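Local coordinates for SusD-like carbohydrate binding protein (Bacteroides vulgatus, PDB 3LEW), which probably binds carbohydrate at the bacterial outer membrane, in keeping with SusD-like proteins that capture glycans for uptake, at residues Y65-R68 and T69-E72; H258-T261 and N262-N266. All blocks are in the same frame, centred on the assembly; numbering follows the deposited sequence.

Interaction 1 of 2, residues Y65-R68 and T69-E72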
# COMPACT_ATOMS: atom_id res chain seq x y z
N TYR A 65 -4.59 20.76 3.11
CA TYR A 65 -5.67 19.87 2.70
C TYR A 65 -5.19 18.45 2.47
O TYR A 65 -4.09 18.20 1.95
CB TYR A 65 -6.26 20.41 1.41
CG TYR A 65 -7.41 19.63 0.84
CD1 TYR A 65 -8.68 19.80 1.34
CD2 TYR A 65 -7.23 18.77 -0.23
CE1 TYR A 65 -9.77 19.10 0.79
CE2 TYR A 65 -8.31 18.09 -0.77
CZ TYR A 65 -9.56 18.28 -0.28
OH TYR A 65 -10.64 17.59 -0.83
N GLY A 66 -6.06 17.51 2.87
CA GLY A 66 -5.82 16.10 2.59
C GLY A 66 -5.78 15.17 3.77
O GLY A 66 -6.86 14.65 4.20
N PHE A 67 -4.57 14.86 4.26
CA PHE A 67 -4.37 13.73 5.17
C PHE A 67 -3.95 14.05 6.59
O PHE A 67 -3.55 13.13 7.33
CB PHE A 67 -3.38 12.78 4.52
CG PHE A 67 -3.98 12.05 3.33
CD1 PHE A 67 -3.93 12.61 2.04
CD2 PHE A 67 -4.56 10.81 3.50
CE1 PHE A 67 -4.50 11.92 0.93
CE2 PHE A 67 -5.07 10.13 2.41
CZ PHE A 67 -5.04 10.69 1.13
N ARG A 68 -4.13 15.30 7.00
CA ARG A 68 -3.74 15.67 8.39
C ARG A 68 -4.52 14.83 9.43
O ARG A 68 -3.92 14.38 10.38
CB ARG A 68 -3.92 17.16 8.68
CG ARG A 68 -3.47 17.55 10.15
CD ARG A 68 -4.01 18.92 10.61
NE ARG A 68 -5.49 18.95 10.53
CZ ARG A 68 -6.33 18.73 11.53
NH1 ARG A 68 -5.88 18.48 12.76
NH2 ARG A 68 -7.64 18.79 11.32
N THR A 69 -5.83 14.64 9.25
CA THR A 69 -6.62 13.91 10.21
C THR A 69 -6.21 12.41 10.27
O THR A 69 -6.38 11.79 11.27
CB THR A 69 -8.12 14.04 10.01
OG1 THR A 69 -8.48 13.54 8.71
CG2 THR A 69 -8.60 15.55 10.16
N HIS A 70 -5.69 11.87 9.18
CA HIS A 70 -5.16 10.51 9.13
C HIS A 70 -3.92 10.42 9.98
O HIS A 70 -3.77 9.45 10.74
CB HIS A 70 -4.87 10.03 7.66
CG HIS A 70 -6.01 10.24 6.72
ND1 HIS A 70 -6.48 11.50 6.43
CD2 HIS A 70 -6.78 9.37 6.01
CE1 HIS A 70 -7.51 11.40 5.59
NE2 HIS A 70 -7.70 10.12 5.30
N ASN A 71 -3.02 11.42 9.89
CA ASN A 71 -1.82 11.45 10.71
C ASN A 71 -2.19 11.48 12.20
O ASN A 71 -1.46 10.93 13.02
CB ASN A 71 -0.94 12.62 10.29
CG ASN A 71 0.53 12.50 10.70
OD1 ASN A 71 1.12 13.51 11.13
ND2 ASN A 71 1.15 11.33 10.49
N GLU A 72 -3.32 12.09 12.54
CA GLU A 72 -3.86 12.20 13.89
C GLU A 72 -4.59 10.94 14.38
O GLU A 72 -4.95 10.84 15.59
CB GLU A 72 -4.92 13.30 13.92
CG GLU A 72 -4.44 14.67 13.64
CD GLU A 72 -5.51 15.69 13.92
OE1 GLU A 72 -6.70 15.45 13.62
OE2 GLU A 72 -5.17 16.75 14.46
O HOH W 1 -7.49 15.28 6.86

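Interaction 2 of 2, residues H258-T261 and N262-N266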
# COMPACT_ATOMS: atom_id res chain seq x y z
N HIS A 258 0.12 1.70 -12.07
CA HIS A 258 -0.95 2.37 -12.84
C HIS A 258 -0.38 3.60 -13.58
O HIS A 258 0.06 4.57 -12.96
CB HIS A 258 -2.09 2.76 -11.89
CG HIS A 258 -3.24 3.46 -12.52
ND1 HIS A 258 -4.00 2.89 -13.51
CD2 HIS A 258 -3.78 4.68 -12.28
CE1 HIS A 258 -4.95 3.75 -13.87
NE2 HIS A 258 -4.85 4.83 -13.12
N ALA A 259 -0.40 3.56 -14.90
CA ALA A 259 0.15 4.65 -15.72
C ALA A 259 -0.82 5.83 -15.75
O ALA A 259 -2.03 5.69 -15.53
CB ALA A 259 0.42 4.19 -17.16
N GLN A 260 -0.25 7.00 -16.04
CA GLN A 260 -0.98 8.27 -16.11
C GLN A 260 -0.67 9.03 -17.38
O GLN A 260 0.49 9.10 -17.82
CB GLN A 260 -0.65 9.08 -14.88
CG GLN A 260 -1.21 8.44 -13.62
CD GLN A 260 -2.67 8.67 -13.50
OE1 GLN A 260 -3.04 9.79 -13.17
NE2 GLN A 260 -3.52 7.63 -13.72
N THR A 261 -1.73 9.59 -17.98
CA THR A 261 -1.62 10.35 -19.21
C THR A 261 -2.63 11.47 -19.12
O THR A 261 -3.46 11.48 -18.23
CB THR A 261 -1.99 9.50 -20.46
OG1 THR A 261 -3.39 9.18 -20.39
CG2 THR A 261 -1.18 8.21 -20.49
N ASN A 262 -2.59 12.40 -20.06
CA ASN A 262 -3.52 13.53 -20.01
C ASN A 262 -4.97 13.07 -20.05
O ASN A 262 -5.82 13.72 -19.43
CB ASN A 262 -3.25 14.52 -21.13
CG ASN A 262 -3.96 15.87 -20.90
OD1 ASN A 262 -3.95 16.45 -19.79
ND2 ASN A 262 -4.58 16.35 -21.95
N ASP A 263 -5.25 11.93 -20.69
CA ASP A 263 -6.56 11.29 -20.81
C ASP A 263 -6.98 10.52 -19.55
O ASP A 263 -8.15 10.21 -19.34
CB ASP A 263 -6.48 10.26 -21.95
CG ASP A 263 -5.64 10.75 -23.13
OD1 ASP A 263 -6.10 11.69 -23.82
OD2 ASP A 263 -4.53 10.21 -23.36
N GLN A 264 -6.01 10.13 -18.76
CA GLN A 264 -6.25 9.29 -17.59
C GLN A 264 -5.32 9.82 -16.48
O GLN A 264 -4.22 9.30 -16.30
CB GLN A 264 -5.94 7.83 -17.96
CG GLN A 264 -5.91 6.81 -16.84
CD GLN A 264 -5.59 5.43 -17.37
OE1 GLN A 264 -6.40 4.84 -18.08
NE2 GLN A 264 -4.38 4.93 -17.09
N SER A 265 -5.77 10.86 -15.80
CA SER A 265 -4.90 11.66 -14.93
C SER A 265 -5.41 11.89 -13.51
O SER A 265 -4.76 12.65 -12.75
CB SER A 265 -4.61 13.02 -15.56
OG SER A 265 -5.80 13.76 -15.70
N ASN A 266 -6.49 11.25 -13.12
CA ASN A 266 -7.00 11.49 -11.76
C ASN A 266 -6.07 10.99 -10.68
O ASN A 266 -5.85 11.69 -9.67
CB ASN A 266 -8.37 10.87 -11.54
CG ASN A 266 -9.48 11.46 -12.39
OD1 ASN A 266 -9.32 12.44 -13.11
ND2 ASN A 266 -10.68 10.84 -12.28

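Interaction 1 of 2, residues Y65-R68 and T69-E72
H70 turns one face of its imidazole to F67, whose CD2 sits 3.4 Å above the plane, over the centre of the H70 ring. The two ring planes meet obliquely, at 49°. The pair sits at the start of the short helix 68-71, whose N-cap is F67, in this SusD-family protein. F67 CG stands anti to its carbonyl carbon (chi1 -71°), which carries the phenyl back beside the backbone N, where Y273 and F286 meet it edge-to-face. H70 packs against A51 and A54 of helix 46-54 and bonds T82 OG1 through NE2; replacing it with an alanine is likely to strip cover from F67 CD2 and leave the T82 hydroxyl without its imidazole mate.

The phenylalanine side chain offers no polar atom for capping, and a water takes up one of the first amides: it donates to G66 O and accepts from T69 N at 3.0 Å. F67 O receives the helical bond from N71 N at 3.1 Å, plus a weak one from H70 N. G66 has backbone angles at which a CB would jam against the carbonyl O of Y65, which by itself points to glycine at this position.

On the outer side, R68 forms a salt bridge with E72 from NH1 to OE2. The carboxylate oxygen lies at the guanidinium edge, near its plane, although the two planes are 78° apart. The 2.5 Å between R68 NH1 and E72 OE2 is very short and E72 has a second conformer, so the exact length is doubtful. A bend at chi3 swings the arginine tip round, bringing R68 NH2 within 3.6 Å of T69 CG2.

Interaction 2 of 2, residues H258-T261 and N262-N266
The chain reverses through a type I turn from T261 to Q264, with N262 and D263 at its corners. T261 and Q264 form a single antiparallel hydrogen-bonded pair, their CA atoms 5.0 Å apart. T261 N donates to Q264 O at 3.0 Å and Q264 N returns a bond to T261 O at 2.9 Å. Q260 CA adds a CA-H...O contact to Q264 O.

T261 OG1 lies between its backbone N and carbonyl carbon (chi1 67°), a position from which it leans over the turn and accepts weak bonds from D263 N and Q264 N. The first, from the N-H two residues on, is a weak version of the ST-turn bond; the second comes from the N-H three residues on.

This is a hairpin-like reversal closed by the one bridge, a two-residue type I turn in a loop after strand 254-258, whose last residue, H258, pairs through its backbone with I341. Q264, extended beyond CG, reaches back along the other arm: its NE2 donates to A259 O at 2.9 Å, with that oxygen lying in the Q264 amide plane. Q260 NE2 reaches the same A259 O at 3.0 Å from the opposite face of the carbonyl, so two amide groups grip one backbone oxygen. Next to this, H258 CE1 comes to 3.5 Å from Q264 NE2, the imidazole and amide planes being nearly parallel.

E35 of helix 19-35 takes bonds from both H258 NE2 and Q260 NE2, which anchors the loop to that helix. The bend at chi2 folds the Q260 amide back under the second arm; its OE1 accepts from S268 OG and lies 3.2 Å from S265 CA.

Interaction 1 comes first along the chain and closes before interaction 2 opens; their centres lie 25 Å apart, the nearest atoms about 11 Å, so they do not touch. Both are local features, their centres about 17 and 19 Å from the centre of the chain. A connection runs through the segment that follows interaction 2: helix 271-274 reaches interaction 1 through Y273. A helix start and a turn from distant parts of the sequence are each held against a different helix of the N-terminal part, interaction 1 against helix 46-54 and interaction 2 against helix 19-35; how this bears on carbohydrate binding is not established.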